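Local atomic coordinates of putative fimbrial subunit (PDB entry 4HSQ), a protein that is a major pilin, SpaD, whose copies make up the pilus shaft and probably serve cell adhesion, represented here by its second and third domains. Residues A[19-24]-A[49-54]. Residues are numbered along the deposited sequence; the frame is centred on the assembly and turned at random.
Sequences DAYTYT and KRLDFQ
Leu51 reaches Tyr21 and Tyr23 with one methyl each, and these van der Waals touches on the phenol ends of the rings make up the side-chain contact between residues 19-24 and 49-54. CD2 of Leu51 lies 3.3 Å from OH of Tyr21 and 4.1 Å from CZ of the same ring, so that methyl meets the phenol end of the ring and approaches it obliquely. CD1 of Leu51 takes the other tyrosine: it is 3.9 Å from both CE2 and OH of Tyr23, near the ring plane and at its edge. The two approaches differ in direction, since Leu51 runs roughly at right angles to Tyr21 but meets Tyr23 from the opposite direction.

No hydrogen bond links the two segments; the polar bond of the group lies within the first one. Tyr21 OH donates to Tyr23 OH over 2.9 Å, and the acceptor oxygen sits in the plane of the Tyr21 ring, at its edge. This bond ties the two buried phenols together at the ends facing Leu51. Two residues apart on one strand, the tyrosines share a face of the sheet, and opposite first rotations (chi1 71° in Tyr21, -69° in Tyr23) bring their hydroxyls together.

Further out, Lys8 makes a cation-pi contact with Tyr23. Strands 20-28 and 51-61 belong to one antiparallel sheet but are not neighbours: strand 100-109 runs between them, joined to strand 20-28 by backbone bonds of Tyr21 with Val107 and Tyr23 with Phe105, and antiparallel to strand 51-61 on its other side. The contact spans that middle strand and meets Leu118 of strand 117-127, consistent with a core between two sheets of a beta sandwich in D2, the Sgo0707 N2-like domain, away from the calcium site, with strand 7-11 flanking strand 20-28.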
# COMPACT_ATOMS: atom_id res chain seq x y z
N ASP A 19 -1.07 4.17 5.43
CA ASP A 19 -1.52 3.07 6.27
C ASP A 19 -0.40 2.04 6.30
O ASP A 19 0.13 1.68 5.24
CB ASP A 19 -2.82 2.44 5.78
CG ASP A 19 -4.04 3.32 5.95
OD1 ASP A 19 -4.07 4.13 6.91
OD2 ASP A 19 -5.01 3.15 5.17
N ALA A 20 -0.04 1.57 7.49
CA ALA A 20 1.03 0.57 7.60
C ALA A 20 0.64 -0.74 6.95
O ALA A 20 -0.50 -1.20 7.11
CB ALA A 20 1.37 0.33 9.06
N TYR A 21 1.58 -1.36 6.23
CA TYR A 21 1.33 -2.71 5.69
C TYR A 21 2.63 -3.48 5.77
O TYR A 21 3.65 -2.90 6.12
CB TYR A 21 0.68 -2.71 4.30
CG TYR A 21 1.55 -2.27 3.15
CD1 TYR A 21 2.33 -3.20 2.45
CD2 TYR A 21 1.51 -0.97 2.67
CE1 TYR A 21 3.08 -2.82 1.34
CE2 TYR A 21 2.27 -0.58 1.56
CZ TYR A 21 3.04 -1.51 0.90
OH TYR A 21 3.81 -1.16 -0.19
N THR A 22 2.58 -4.78 5.50
CA THR A 22 3.77 -5.58 5.70
C THR A 22 4.18 -6.39 4.50
O THR A 22 3.36 -6.69 3.62
CB THR A 22 3.59 -6.57 6.91
OG1 THR A 22 2.50 -7.46 6.68
CG2 THR A 22 3.42 -5.85 8.26
N TYR A 23 5.48 -6.67 4.47
CA TYR A 23 6.12 -7.62 3.57
C TYR A 23 6.63 -8.75 4.38
O TYR A 23 7.13 -8.53 5.49
CB TYR A 23 7.27 -7.01 2.77
CG TYR A 23 6.81 -5.99 1.76
CD1 TYR A 23 6.09 -6.38 0.63
CD2 TYR A 23 7.18 -4.66 1.87
CE1 TYR A 23 5.71 -5.45 -0.34
CE2 TYR A 23 6.78 -3.71 0.92
CZ TYR A 23 6.06 -4.12 -0.19
OH TYR A 23 5.68 -3.19 -1.11
N THR A 24 6.63 -9.96 3.80
CA THR A 24 7.25 -11.10 4.47
C THR A 24 8.21 -11.76 3.48
O THR A 24 7.85 -11.96 2.31
CB THR A 24 6.21 -12.09 5.05
OG1 THR A 24 5.52 -11.44 6.13
CG2 THR A 24 6.88 -13.38 5.60
N LYS A 49 11.17 3.93 -3.61
CA LYS A 49 11.38 5.26 -3.02
C LYS A 49 10.11 5.88 -2.42
O LYS A 49 10.21 6.73 -1.56
CB LYS A 49 12.02 6.21 -4.04
CG LYS A 49 13.46 5.82 -4.46
CD LYS A 49 14.53 5.83 -3.34
CE LYS A 49 15.23 7.16 -3.18
NZ LYS A 49 16.23 7.13 -2.08
N ARG A 50 8.92 5.40 -2.81
CA ARG A 50 7.65 5.88 -2.26
C ARG A 50 7.36 5.23 -0.90
O ARG A 50 6.39 5.59 -0.25
CB ARG A 50 6.51 5.61 -3.26
CG ARG A 50 6.67 6.45 -4.54
CD ARG A 50 5.73 5.97 -5.63
NE ARG A 50 6.16 4.66 -6.14
CZ ARG A 50 5.56 4.00 -7.13
NH1 ARG A 50 4.48 4.51 -7.70
NH2 ARG A 50 6.01 2.81 -7.51
N LEU A 51 8.19 4.27 -0.47
CA LEU A 51 7.93 3.64 0.83
C LEU A 51 8.77 4.24 1.90
O LEU A 51 9.91 4.58 1.64
CB LEU A 51 8.24 2.15 0.78
CG LEU A 51 7.39 1.29 -0.18
CD1 LEU A 51 7.91 -0.15 -0.18
CD2 LEU A 51 5.88 1.38 0.18
N ASP A 52 8.19 4.35 3.12
CA ASP A 52 8.88 4.71 4.35
C ASP A 52 8.93 3.48 5.18
O ASP A 52 7.87 3.02 5.66
CB ASP A 52 8.15 5.82 5.13
CG ASP A 52 8.29 7.21 4.57
OD1 ASP A 52 9.36 7.51 3.97
OD2 ASP A 52 7.38 8.03 4.79
N PHE A 53 10.13 2.92 5.38
CA PHE A 53 10.28 1.77 6.26
C PHE A 53 9.88 2.17 7.69
O PHE A 53 10.25 3.25 8.13
CB PHE A 53 11.77 1.30 6.22
CG PHE A 53 12.12 0.30 7.29
CD1 PHE A 53 11.70 -1.02 7.19
CD2 PHE A 53 12.85 0.69 8.41
CE1 PHE A 53 12.01 -1.95 8.19
CE2 PHE A 53 13.18 -0.25 9.40
CZ PHE A 53 12.76 -1.56 9.28
N GLN A 54 9.11 1.33 8.38
CA GLN A 54 8.66 1.58 9.76
C GLN A 54 9.52 0.79 10.75
O GLN A 54 10.23 1.39 11.57
CB GLN A 54 7.18 1.19 9.95
CG GLN A 54 6.21 1.89 8.98
CD GLN A 54 6.28 3.39 9.07
OE1 GLN A 54 6.72 4.10 8.15
NE2 GLN A 54 5.87 3.90 10.17